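Local coordinates for protein Endonuclease/exonuclease/phosphatase (Beutenbergia cavernae DSM 12333, PDB 4RUW) that belongs to the endonuclease/exonuclease/phosphatase family, pairing a two-sheet domain of DNase I-like fold with an immunoglobulin-like domain, and carries a bound zinc ion, at residues 73-78 / 108-113; 94-99 / 145-150; 130-135 / 174-179; 149-154 / 196-201. One frame throughout, in Å; residues are numbered along the deposited sequence.

Contact 1 of 4, residues 73-78 / 108-113; sequences GVVDEP and GDQPAR
Gln110 and Arg113, one turn apart at the start of helix 110-118, are the two residues of 108-113 that reach 73-78, and Glu77 receives both of them. Asp109 comes first, as the N-cap: its OD1 accepts from Ala112 N and caps the first turn of the helix. From that turn the Gln110 side chain runs out to end with its amide beside the loop. There NE2 donates to Glu77 OE2 at 3.1 Å, meeting the oxygen from above the carboxylate plane with an N-H...O angle of 149°; the two flat groups stand 77° apart. The same nitrogen also donates to Thr65 O, its stronger partner, while OE1 accepts from His98 N, so both ends of the amide are used and its rotation is fixed. Val75 CG1 packs against this nitrogen, 3.4 Å from Gln110 NE2. Farther on, Arg113 passes its CG at a slant across Glu77, 3.7 Å from Glu77 CB. A bend then carries the guanidinium over toward Pro78, whose CG lies 3.8 Å from Arg113 NH2, and NH1 is held by Glu116 in a salt bridge. Glu77 itself bends at chi2, 92°, which brings its carboxylate back between the two partners. The result is a junction of two helix starts, each N-capped by an aspartate, Asp76 and Asp109, that flank strand 91-98 in sequence within the DNase I-like domain, with Gln110 bridging to zinc-binding His98.

Contact 2 of 4, residues 94-99 / 145-150; sequences LNEVHR and SSNGNV. With ZN (zinc ion), chain B.
Segments 94-99 and 145-150 run antiparallel, their end-to-end directions 151° apart, and a beta bulge shifts the register by one residue between the Leu94-Val150 and Val97-Gly148 pairs. Leu94 N and Val150 O bond at 2.8 Å, and Val150 N returns the bond to Leu94 O. Past the corner at Glu96, Gly148 N donates to Val97 O, while the reverse bond from Val97 N is weak. Ser146 OG gives its proton to Arg99 O, 2.7 Å away. Val97 and Val150 cross at about a right angle, Val97 CB 3.9 Å from Val150 CG2. On the face of His98 and Asn147, the imidazole edge meets the amide oxygen, His98 CD2 to Asn147 OD1 3.1 Å, the planes 76° apart; the carbonyl carbon of Ser146 lies over one ring face, toward its rim. His98 ND1 binds the zinc ion at 2.0 Å. Asn95 ND2 donates to Asn149 OD1 from above the carbonyl plane, and one water joins Glu96 N, Asn149 OD1 and Asn147 ND2, which also donates to Thr131 OG1. Asp100, His107 and His137 complete the metal site, helix 110-118 packs on Leu94 and Val97, and strand 125-133 lies beyond 146-153.

Contact 3 of 4, residues 130-135 / 174-179; sequences LTEVDL and GGKLRR
The backbones of 130-135 and 174-179 draw closest at Thr131-Arg179 and Glu132-Arg178, the latter pair 4.6 Å apart between CA atoms, without a direct backbone hydrogen bond. A salt-bridge network of Glu132, Lys176 and Arg178 joins them, next to a classic beta bulge at which Thr131 and Glu132 both face Asn147 of strand 146-153. Glu132 is extended, with CG anti to its backbone N (chi1 -173°), and reaches out to the loop. Glu132 OE2 accepts from Lys176 NZ on its anti lone pair at 3.0 Å, the two side chains crossing at about a right angle. Arg178 instead lies beside Glu132 and points the same way; its NH1 is a long 3.6 Å from Glu132 OE2, and this oxygen sits well out of the guanidinium plane, so the attraction is one of charge alone. Glu172 provides the stronger partner of Arg178, at NH2, and Lys176 CD lies over one face of the guanidinium, toward its rim. Waters add further links: one ties Glu132 OE1 to Arg178 NH1, another Val133 N to Leu177 O, a third Thr131 O to Arg179 O, and a fourth joins Thr131 OG1, Glu132 OE1 and Arg178 O. Lys176 NZ is gripped further by two backbone carbonyls of 130-135, with a weak bond to Asp134 O and a short one, 2.8 Å, to Val133 O, approached nearly along the C=O axis.

Contact 4 of 4, residues 149-154 / 196-201; sequences NVVMSR and VHATHL
Val151 turns its CG2 branch to the facing strand, where it touches Ala198 CB at 3.9 Å and Val196 CG1 at 4.1 Å. With chi1 at 173°, Val151 carries CG1 anti to the backbone N and CG2 beside that N; it is the latter methyl that spans the gap. The two valines lie at a slant to each other. Toward Asn149 and His200 the contact turns polar. The Asn149 amide extends over the backbone of Thr199, its ND2 3.8 Å from Thr199 CA, while OD1, already bound by Asn95, rests 3.5 Å from His200 CB. In His200, CG is anti to the backbone N, which turns the imidazole away from the strand of Asn149, the two side chains crossing at about a right angle and their planes 51° apart. No direct hydrogen bond forms between the segments; two waters do the bridging. One accepts from Asn149 ND2 and donates to His200 O, and the other joins Asn149 OD1 to His200 ND1 in the plane of the ring. The strand axes approach to 6.9 Å with their directions 150° apart, as for strands facing each other from the two sheets of a sandwich. Leu182 and Val184 of strand 179-188 also pack on Val151, and strand 91-98 touches Ala198 and His200.

Contacts 2 and 4 are buried, contact 1 is partly so, and contact 3 lies at the surface. Strand 146-153 serves both buried contacts: contact 2 pairs it within its own sheet by backbone bonds, whereas contact 4 sets it against the other sheet through apolar methyls and water. Asn149 and one water belong to both. Contact 3 holds the outer strand 125-133, the neighbour of 146-153 on its other side, and relies on charges and water. Contact 1 joins helix starts rather than strands, its centre about 11 Å from that of contact 2, which it meets beside the zinc-binding His98.

Contact 1 of 4, residues 73-78 / 108-113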
loop_
_atom_site.group_PDB
_atom_site.type_symbol
_atom_site.label_atom_id
_atom_site.label_comp_id
_atom_site.label_asym_id
_atom_site.label_seq_id
_atom_site.Cartn_x
_atom_site.Cartn_y
_atom_site.Cartn_z
ATOM N N GLY A 73 -18.060 -14.503 16.780
ATOM C CA GLY A 73 -18.162 -14.596 18.226
ATOM C C GLY A 73 -17.038 -15.346 18.917
ATOM O O GLY A 73 -17.088 -15.560 20.129
ATOM N N VAL A 74 -16.022 -15.752 18.160
ATOM C CA VAL A 74 -14.867 -16.426 18.737
ATOM C C VAL A 74 -13.615 -15.644 18.387
ATOM O O VAL A 74 -13.376 -15.338 17.222
ATOM C CB VAL A 74 -14.724 -17.867 18.204
ATOM C CG1 VAL A 74 -13.465 -18.518 18.755
ATOM C CG2 VAL A 74 -15.958 -18.689 18.552
ATOM N N VAL A 75 -12.828 -15.301 19.396
ATOM C CA VAL A 75 -11.574 -14.593 19.178
ATOM C C VAL A 75 -10.467 -15.631 19.004
ATOM O O VAL A 75 -10.214 -16.424 19.914
ATOM C CB VAL A 75 -11.257 -13.658 20.351
ATOM C CG1 VAL A 75 -9.999 -12.867 20.069
ATOM C CG2 VAL A 75 -12.438 -12.721 20.617
ATOM N N ASP A 76 -9.805 -15.630 17.848
ATOM C CA ASP A 76 -8.975 -16.765 17.443
ATOM C C ASP A 76 -7.590 -16.327 16.945
ATOM O O ASP A 76 -7.241 -16.479 15.765
ATOM C CB ASP A 76 -9.720 -17.555 16.360
ATOM C CG ASP A 76 -9.145 -18.951 16.120
ATOM O OD1 ASP A 76 -8.037 -19.273 16.590
ATOM O OD2 ASP A 76 -9.815 -19.745 15.429
ATOM N N GLU A 77 -6.791 -15.783 17.853
ATOM C CA GLU A 77 -5.426 -15.424 17.508
ATOM C C GLU A 77 -4.592 -16.577 16.911
ATOM O O GLU A 77 -3.767 -16.334 16.037
ATOM C CB GLU A 77 -4.701 -14.797 18.698
ATOM C CG GLU A 77 -5.255 -13.446 19.136
ATOM C CD GLU A 77 -6.309 -13.533 20.216
ATOM O OE1 GLU A 77 -6.810 -14.645 20.475
ATOM O OE2 GLU A 77 -6.638 -12.480 20.809
ATOM N N PRO A 78 -4.784 -17.830 17.377
ATOM C CA PRO A 78 -3.955 -18.893 16.780
ATOM C C PRO A 78 -4.143 -19.066 15.281
ATOM O O PRO A 78 -3.209 -19.400 14.570
ATOM C CB PRO A 78 -4.416 -20.155 17.519
ATOM C CG PRO A 78 -4.817 -19.646 18.852
ATOM C CD PRO A 78 -5.483 -18.318 18.581
ATOM N N GLY A 108 -9.352 -8.864 24.906
ATOM C CA GLY A 108 -8.152 -9.052 25.698
ATOM C C GLY A 108 -6.940 -8.362 25.097
ATOM O O GLY A 108 -7.070 -7.444 24.290
ATOM N N ASP A 109 -5.755 -8.810 25.493
ATOM C CA ASP A 109 -4.497 -8.214 25.052
ATOM C C ASP A 109 -4.005 -8.945 23.800
ATOM O O ASP A 109 -3.166 -9.849 23.870
ATOM C CB ASP A 109 -3.461 -8.312 26.178
ATOM C CG ASP A 109 -2.215 -7.472 25.928
ATOM O OD1 ASP A 109 -1.918 -7.142 24.759
ATOM O OD2 ASP A 109 -1.516 -7.166 26.917
ATOM N N GLN A 110 -4.522 -8.555 22.641
ATOM C CA GLN A 110 -4.169 -9.279 21.419
ATOM C C GLN A 110 -2.692 -9.175 21.021
ATOM O O GLN A 110 -2.125 -10.162 20.565
ATOM C CB GLN A 110 -5.098 -8.918 20.258
ATOM C CG GLN A 110 -6.563 -9.095 20.609
ATOM C CD GLN A 110 -7.441 -9.127 19.385
ATOM O OE1 GLN A 110 -7.543 -8.144 18.650
ATOM N NE2 GLN A 110 -8.084 -10.265 19.155
ATOM N N PRO A 111 -2.060 -7.995 21.191
ATOM C CA PRO A 111 -0.632 -7.966 20.848
ATOM C C PRO A 111 0.183 -8.954 21.688
ATOM O O PRO A 111 1.069 -9.620 21.153
ATOM C CB PRO A 111 -0.227 -6.518 21.157
ATOM C CG PRO A 111 -1.487 -5.745 20.996
ATOM C CD PRO A 111 -2.564 -6.645 21.509
ATOM N N ALA A 112 -0.123 -9.071 22.976
ATOM C CA ALA A 112 0.610 -9.998 23.826
ATOM C C ALA A 112 0.344 -11.441 23.410
ATOM O O ALA A 112 1.249 -12.277 23.415
ATOM C CB ALA A 112 0.248 -9.785 25.279
ATOM N N ARG A 113 -0.897 -11.741 23.042
ATOM C CA ARG A 113 -1.239 -13.096 22.638
ATOM C C ARG A 113 -0.566 -13.471 21.310
ATOM O O ARG A 113 -0.030 -14.571 21.156
ATOM C CB ARG A 113 -2.759 -13.254 22.566
ATOM C CG ARG A 113 -3.229 -14.627 22.123
ATOM C CD ARG A 113 -2.661 -15.749 22.973
ATOM N NE ARG A 113 -3.312 -17.009 22.625
ATOM C CZ ARG A 113 -2.768 -18.212 22.769
ATOM N NH1 ARG A 113 -1.546 -18.344 23.268
ATOM N NH2 ARG A 113 -3.453 -19.283 22.399
#

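Contact 2 of 4, residues 94-99 / 145-150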
loop_
_atom_site.group_PDB
_atom_site.type_symbol
_atom_site.label_atom_id
_atom_site.label_comp_id
_atom_site.label_asym_id
_atom_site.label_seq_id
_atom_site.Cartn_x
_atom_site.Cartn_y
_atom_site.Cartn_z
ATOM N N LEU A 94 -0.027 -5.372 10.870
ATOM C CA LEU A 94 -1.378 -5.820 11.181
ATOM C C LEU A 94 -2.275 -4.635 11.511
ATOM O O LEU A 94 -1.876 -3.724 12.246
ATOM C CB LEU A 94 -1.368 -6.778 12.366
ATOM C CG LEU A 94 -0.489 -8.017 12.216
ATOM C CD1 LEU A 94 -0.490 -8.839 13.505
ATOM C CD2 LEU A 94 -0.916 -8.868 11.029
ATOM N N ASN A 95 -3.484 -4.645 10.955
ATOM C CA ASN A 95 -4.524 -3.685 11.313
ATOM C C ASN A 95 -5.612 -4.377 12.125
ATOM O O ASN A 95 -5.786 -5.607 12.019
ATOM C CB ASN A 95 -5.180 -3.068 10.067
ATOM C CG ASN A 95 -4.181 -2.446 9.095
ATOM O OD1 ASN A 95 -4.292 -2.648 7.890
ATOM N ND2 ASN A 95 -3.240 -1.658 9.603
ATOM N N GLU A 96 -6.348 -3.600 12.914
ATOM C CA GLU A 96 -7.466 -4.100 13.712
ATOM C C GLU A 96 -7.017 -5.110 14.765
ATOM O O GLU A 96 -7.570 -6.203 14.884
ATOM C CB GLU A 96 -8.568 -4.674 12.823
ATOM C CG GLU A 96 -9.284 -3.624 11.997
ATOM C CD GLU A 96 -9.991 -2.599 12.863
ATOM O OE1 GLU A 96 -10.918 -2.988 13.604
ATOM O OE2 GLU A 96 -9.614 -1.408 12.812
ATOM N N VAL A 97 -6.014 -4.713 15.539
ATOM C CA VAL A 97 -5.543 -5.486 16.665
ATOM C C VAL A 97 -5.963 -4.734 17.924
ATOM O O VAL A 97 -5.609 -3.565 18.093
ATOM C CB VAL A 97 -3.996 -5.637 16.637
ATOM C CG1 VAL A 97 -3.542 -6.549 17.767
ATOM C CG2 VAL A 97 -3.509 -6.150 15.288
ATOM N N HIS A 98 -6.742 -5.384 18.787
ATOM C CA HIS A 98 -7.231 -4.719 19.994
ATOM C C HIS A 98 -6.372 -5.016 21.208
ATOM O O HIS A 98 -5.753 -6.078 21.321
ATOM C CB HIS A 98 -8.690 -5.075 20.306
ATOM C CG HIS A 98 -9.678 -4.303 19.484
ATOM N ND1 HIS A 98 -11.009 -4.199 19.847
ATOM C CD2 HIS A 98 -9.520 -3.608 18.337
ATOM C CE1 HIS A 98 -11.626 -3.450 18.930
ATOM N NE2 HIS A 98 -10.754 -3.090 18.016
ATOM N N ARG A 99 -6.338 -4.054 22.119
ATOM C CA ARG A 99 -5.761 -4.275 23.423
ATOM C C ARG A 99 -6.795 -3.759 24.415
ATOM O O ARG A 99 -6.896 -2.552 24.659
ATOM C CB ARG A 99 -4.419 -3.556 23.551
ATOM C CG ARG A 99 -3.732 -3.791 24.883
ATOM C CD ARG A 99 -2.225 -3.722 24.758
ATOM N NE ARG A 99 -1.730 -2.357 24.617
ATOM C CZ ARG A 99 -0.455 -2.053 24.387
ATOM N NH1 ARG A 99 0.446 -3.017 24.257
ATOM N NH2 ARG A 99 -0.077 -0.789 24.278
ATOM N N SER A 145 -11.026 -0.228 26.298
ATOM C CA SER A 145 -10.707 -0.899 25.043
ATOM C C SER A 145 -9.819 -0.016 24.171
ATOM O O SER A 145 -9.765 1.201 24.343
ATOM C CB SER A 145 -11.985 -1.284 24.297
ATOM O OG SER A 145 -12.772 -0.146 23.982
ATOM N N SER A 146 -9.117 -0.628 23.233
ATOM C CA SER A 146 -8.307 0.138 22.300
ATOM C C SER A 146 -8.028 -0.655 21.045
ATOM O O SER A 146 -8.020 -1.884 21.063
ATOM C CB SER A 146 -6.981 0.565 22.933
ATOM O OG SER A 146 -6.089 -0.523 23.079
ATOM N N ASN A 147 -7.824 0.072 19.955
ATOM C CA ASN A 147 -7.385 -0.507 18.700
ATOM C C ASN A 147 -6.011 0.030 18.349
ATOM O O ASN A 147 -5.685 1.182 18.659
ATOM C CB ASN A 147 -8.355 -0.169 17.570
ATOM C CG ASN A 147 -7.947 -0.811 16.264
ATOM O OD1 ASN A 147 -8.089 -2.009 16.096
ATOM N ND2 ASN A 147 -7.373 -0.026 15.360
ATOM N N GLY A 148 -5.206 -0.800 17.697
ATOM C CA GLY A 148 -3.924 -0.361 17.189
ATOM C C GLY A 148 -3.557 -0.986 15.856
ATOM O O GLY A 148 -4.152 -1.989 15.424
ATOM N N ASN A 149 -2.578 -0.370 15.200
ATOM C CA ASN A 149 -1.807 -1.015 14.150
ATOM C C ASN A 149 -0.573 -1.626 14.791
ATOM O O ASN A 149 -0.043 -1.067 15.745
ATOM C CB ASN A 149 -1.424 0.008 13.092
ATOM C CG ASN A 149 -2.631 0.637 12.456
ATOM O OD1 ASN A 149 -3.534 -0.069 11.998
ATOM N ND2 ASN A 149 -2.680 1.964 12.444
ATOM N N VAL A 150 -0.143 -2.782 14.296
ATOM C CA VAL A 150 0.986 -3.488 14.887
ATOM C C VAL A 150 2.039 -3.782 13.834
ATOM O O VAL A 150 1.702 -4.096 12.692
ATOM C CB VAL A 150 0.509 -4.805 15.557
ATOM C CG1 VAL A 150 1.677 -5.741 15.878
ATOM C CG2 VAL A 150 -0.317 -4.500 16.806
HETATM ZN ZN ZN B . -11.872 -5.116 21.384
HETATM O O HOH W 1 -6.193 -0.662 12.617
HETATM O O HOH W 2 -3.904 0.073 24.690
#

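Contact 3 of 4, residues 130-135 / 174-179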
loop_
_atom_site.group_PDB
_atom_site.type_symbol
_atom_site.label_atom_id
_atom_site.label_comp_id
_atom_site.label_asym_id
_atom_site.label_seq_id
_atom_site.Cartn_x
_atom_site.Cartn_y
_atom_site.Cartn_z
ATOM N N LEU A 130 -1.231 2.772 19.008
ATOM C CA LEU A 130 -2.612 3.082 19.332
ATOM C C LEU A 130 -3.288 3.947 18.271
ATOM O O LEU A 130 -2.716 4.944 17.827
ATOM C CB LEU A 130 -2.630 3.819 20.667
ATOM C CG LEU A 130 -3.978 4.298 21.184
ATOM C CD1 LEU A 130 -4.853 3.123 21.540
ATOM C CD2 LEU A 130 -3.770 5.215 22.385
ATOM N N THR A 131 -4.513 3.579 17.892
ATOM C CA THR A 131 -5.313 4.399 16.984
ATOM C C THR A 131 -6.576 4.975 17.630
ATOM O O THR A 131 -7.051 6.031 17.217
ATOM C CB THR A 131 -5.756 3.634 15.704
ATOM O OG1 THR A 131 -6.822 2.734 16.019
ATOM C CG2 THR A 131 -4.606 2.864 15.086
ATOM N N GLU A 132 -7.136 4.278 18.614
ATOM C CA GLU A 132 -8.445 4.647 19.138
ATOM C C GLU A 132 -8.671 3.976 20.479
ATOM O O GLU A 132 -8.245 2.842 20.674
ATOM C CB GLU A 132 -9.543 4.205 18.162
ATOM C CG GLU A 132 -10.932 4.695 18.561
ATOM C CD GLU A 132 -12.014 4.368 17.553
ATOM O OE1 GLU A 132 -11.687 3.936 16.424
ATOM O OE2 GLU A 132 -13.200 4.564 17.895
ATOM N N VAL A 133 -9.351 4.661 21.396
ATOM C CA VAL A 133 -9.758 4.047 22.659
ATOM C C VAL A 133 -11.269 4.050 22.807
ATOM O O VAL A 133 -11.968 4.784 22.109
ATOM C CB VAL A 133 -9.131 4.749 23.881
ATOM C CG1 VAL A 133 -7.616 4.668 23.806
ATOM C CG2 VAL A 133 -9.600 6.194 23.975
ATOM N N ASP A 134 -11.759 3.205 23.713
ATOM C CA ASP A 134 -13.168 3.173 24.100
ATOM C C ASP A 134 -14.104 2.977 22.916
ATOM O O ASP A 134 -14.958 3.822 22.628
ATOM C CB ASP A 134 -13.539 4.425 24.896
ATOM C CG ASP A 134 -12.757 4.534 26.186
ATOM O OD1 ASP A 134 -12.138 3.528 26.594
ATOM O OD2 ASP A 134 -12.770 5.621 26.801
ATOM N N LEU A 135 -13.939 1.843 22.244
ATOM C CA LEU A 135 -14.729 1.505 21.075
ATOM C C LEU A 135 -15.972 0.724 21.465
ATOM O O LEU A 135 -15.968 -0.019 22.449
ATOM C CB LEU A 135 -13.898 0.662 20.103
ATOM C CG LEU A 135 -12.594 1.269 19.568
ATOM C CD1 LEU A 135 -11.411 1.000 20.497
ATOM C CD2 LEU A 135 -12.288 0.772 18.165
ATOM N N GLY A 174 -13.830 18.256 15.918
ATOM C CA GLY A 174 -13.467 18.230 17.323
ATOM C C GLY A 174 -13.656 16.884 18.002
ATOM O O GLY A 174 -13.582 16.798 19.223
ATOM N N GLY A 175 -13.887 15.831 17.219
ATOM C CA GLY A 175 -14.208 14.517 17.759
ATOM C C GLY A 175 -13.017 13.669 18.166
ATOM O O GLY A 175 -11.876 14.122 18.147
ATOM N N LYS A 176 -13.270 12.437 18.572
ATOM C CA LYS A 176 -12.212 11.567 19.048
ATOM C C LYS A 176 -11.251 11.100 17.928
ATOM O O LYS A 176 -11.617 11.021 16.831
ATOM C CB LYS A 176 -12.773 10.326 19.771
ATOM C CG LYS A 176 -13.344 9.336 18.828
ATOM C CD LYS A 176 -14.107 8.170 19.441
ATOM C CE LYS A 176 -13.237 7.246 20.231
ATOM N NZ LYS A 176 -13.941 5.965 20.463
ATOM N N LEU A 177 -10.061 10.775 18.313
ATOM C CA LEU A 177 -9.127 10.213 17.359
ATOM C C LEU A 177 -9.466 8.751 17.083
ATOM O O LEU A 177 -9.842 8.005 17.991
ATOM C CB LEU A 177 -7.704 10.388 17.862
ATOM C CG LEU A 177 -7.276 11.854 17.790
ATOM C CD1 LEU A 177 -6.022 12.097 18.609
ATOM C CD2 LEU A 177 -7.073 12.269 16.338
ATOM N N ARG A 178 -9.361 8.364 15.813
ATOM C CA ARG A 178 -9.732 7.024 15.372
ATOM C C ARG A 178 -8.647 6.318 14.564
ATOM O O ARG A 178 -8.626 5.083 14.520
ATOM C CB ARG A 178 -11.007 7.065 14.531
ATOM C CG ARG A 178 -12.201 7.648 15.254
ATOM C CD ARG A 178 -13.395 7.803 14.329
ATOM N NE ARG A 178 -14.485 8.500 15.007
ATOM C CZ ARG A 178 -15.427 7.905 15.733
ATOM N NH1 ARG A 178 -15.432 6.586 15.874
ATOM N NH2 ARG A 178 -16.365 8.636 16.323
ATOM N N ARG A 179 -7.773 7.080 13.905
ATOM C CA ARG A 179 -6.789 6.505 12.983
ATOM C C ARG A 179 -5.417 7.064 13.317
ATOM O O ARG A 179 -5.298 8.210 13.780
ATOM C CB ARG A 179 -7.131 6.872 11.535
ATOM C CG ARG A 179 -8.544 6.494 11.105
ATOM C CD ARG A 179 -8.807 5.007 11.182
ATOM N NE ARG A 179 -10.187 4.721 10.810
ATOM C CZ ARG A 179 -10.691 3.501 10.677
ATOM N NH1 ARG A 179 -9.915 2.448 10.885
ATOM N NH2 ARG A 179 -11.961 3.341 10.324
HETATM O O HOH W 3 -9.421 2.546 14.890
HETATM O O HOH W 4 -5.458 8.126 16.613
HETATM O O HOH W 5 -13.641 4.555 14.717
HETATM O O HOH W 6 -9.552 7.553 20.673
#

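Contact 4 of 4, residues 149-154 / 196-201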
loop_
_atom_site.group_PDB
_atom_site.type_symbol
_atom_site.label_atom_id
_atom_site.label_comp_id
_atom_site.label_asym_id
_atom_site.label_seq_id
_atom_site.Cartn_x
_atom_site.Cartn_y
_atom_site.Cartn_z
ATOM N N ASN A 149 -2.578 -0.370 15.200
ATOM C CA ASN A 149 -1.807 -1.015 14.150
ATOM C C ASN A 149 -0.573 -1.626 14.791
ATOM O O ASN A 149 -0.043 -1.067 15.745
ATOM C CB ASN A 149 -1.424 0.008 13.092
ATOM C CG ASN A 149 -2.631 0.637 12.456
ATOM O OD1 ASN A 149 -3.534 -0.069 11.998
ATOM N ND2 ASN A 149 -2.680 1.964 12.444
ATOM N N VAL A 150 -0.143 -2.782 14.296
ATOM C CA VAL A 150 0.986 -3.488 14.887
ATOM C C VAL A 150 2.039 -3.782 13.834
ATOM O O VAL A 150 1.702 -4.096 12.692
ATOM C CB VAL A 150 0.509 -4.805 15.557
ATOM C CG1 VAL A 150 1.677 -5.741 15.878
ATOM C CG2 VAL A 150 -0.317 -4.500 16.806
ATOM N N VAL A 151 3.306 -3.637 14.211
ATOM C CA VAL A 151 4.407 -4.166 13.420
ATOM C C VAL A 151 5.038 -5.303 14.207
ATOM O O VAL A 151 5.377 -5.127 15.376
ATOM C CB VAL A 151 5.470 -3.093 13.104
ATOM C CG1 VAL A 151 6.690 -3.731 12.416
ATOM C CG2 VAL A 151 4.872 -1.999 12.230
HETATM N N MSE A 152 5.169 -6.464 13.572
HETATM C CA MSE A 152 5.904 -7.586 14.145
HETATM C C MSE A 152 7.042 -7.933 13.204
HETATM O O MSE A 152 6.883 -7.918 11.986
HETATM C CB MSE A 152 5.021 -8.822 14.349
HETATM C CG MSE A 152 3.790 -8.584 15.224
HETATM SE SE MSE A 152 2.708 -10.179 15.561
HETATM C CE MSE A 152 3.912 -11.094 16.795
ATOM N N SER A 153 8.191 -8.250 13.770
ATOM C CA SER A 153 9.375 -8.427 12.963
ATOM C C SER A 153 10.289 -9.505 13.530
ATOM O O SER A 153 10.404 -9.666 14.745
ATOM C CB SER A 153 10.113 -7.093 12.897
ATOM O OG SER A 153 11.342 -7.200 12.227
ATOM N N ARG A 154 10.935 -10.250 12.640
ATOM C CA ARG A 154 11.980 -11.188 13.037
ATOM C C ARG A 154 13.304 -10.470 13.265
ATOM O O ARG A 154 14.262 -11.062 13.745
ATOM C CB ARG A 154 12.170 -12.255 11.957
ATOM C CG ARG A 154 11.060 -13.288 11.897
ATOM C CD ARG A 154 11.355 -14.371 10.886
ATOM N NE ARG A 154 10.348 -15.426 10.902
ATOM C CZ ARG A 154 10.600 -16.704 10.634
ATOM N NH1 ARG A 154 11.832 -17.101 10.349
ATOM N NH2 ARG A 154 9.623 -17.595 10.673
ATOM N N VAL A 196 9.567 1.179 8.308
ATOM C CA VAL A 196 8.250 0.594 8.108
ATOM C C VAL A 196 7.175 1.541 8.610
ATOM O O VAL A 196 7.163 1.905 9.793
ATOM C CB VAL A 196 8.155 -0.762 8.846
ATOM C CG1 VAL A 196 6.769 -1.380 8.683
ATOM C CG2 VAL A 196 9.239 -1.718 8.370
ATOM N N HIS A 197 6.291 1.946 7.701
ATOM C CA HIS A 197 5.148 2.778 8.032
ATOM C C HIS A 197 3.892 1.926 7.934
ATOM O O HIS A 197 3.612 1.344 6.881
ATOM C CB HIS A 197 5.032 3.945 7.049
ATOM C CG HIS A 197 6.242 4.821 6.984
ATOM N ND1 HIS A 197 6.522 5.791 7.933
ATOM C CD2 HIS A 197 7.240 4.898 6.073
ATOM C CE1 HIS A 197 7.634 6.415 7.604
ATOM N NE2 HIS A 197 8.089 5.898 6.471
ATOM N N ALA A 198 3.139 1.860 9.030
ATOM C CA ALA A 198 1.944 1.022 9.148
ATOM C C ALA A 198 0.741 1.905 9.419
ATOM O O ALA A 198 0.764 2.707 10.359
ATOM C CB ALA A 198 2.119 0.053 10.300
ATOM N N THR A 199 -0.323 1.776 8.632
ATOM C CA THR A 199 -1.498 2.578 8.913
ATOM C C THR A 199 -2.778 1.908 8.431
ATOM O O THR A 199 -2.763 0.788 7.893
ATOM C CB THR A 199 -1.348 4.024 8.355
ATOM O OG1 THR A 199 -2.330 4.883 8.952
ATOM C CG2 THR A 199 -1.511 4.052 6.852
ATOM N N HIS A 200 -3.882 2.615 8.648
ATOM C CA HIS A 200 -5.231 2.149 8.360
ATOM C C HIS A 200 -6.049 3.444 8.301
ATOM O O HIS A 200 -6.120 4.188 9.286
ATOM C CB HIS A 200 -5.690 1.209 9.488
ATOM C CG HIS A 200 -7.052 0.615 9.307
ATOM N ND1 HIS A 200 -7.581 -0.264 10.223
ATOM C CD2 HIS A 200 -7.988 0.766 8.339
ATOM C CE1 HIS A 200 -8.788 -0.630 9.832
ATOM N NE2 HIS A 200 -9.064 -0.014 8.700
ATOM N N LEU A 201 -6.599 3.763 7.133
ATOM C CA LEU A 201 -7.318 5.025 6.960
ATOM C C LEU A 201 -8.821 4.854 7.163
ATOM O O LEU A 201 -9.316 3.722 7.197
ATOM C CB LEU A 201 -7.052 5.608 5.568
ATOM C CG LEU A 201 -5.585 5.793 5.185
ATOM C CD1 LEU A 201 -5.498 6.470 3.842
ATOM C CD2 LEU A 201 -4.797 6.553 6.249
HETATM O O HOH W 7 -5.237 3.717 11.861
HETATM O O HOH W 1 -6.193 -0.662 12.617
#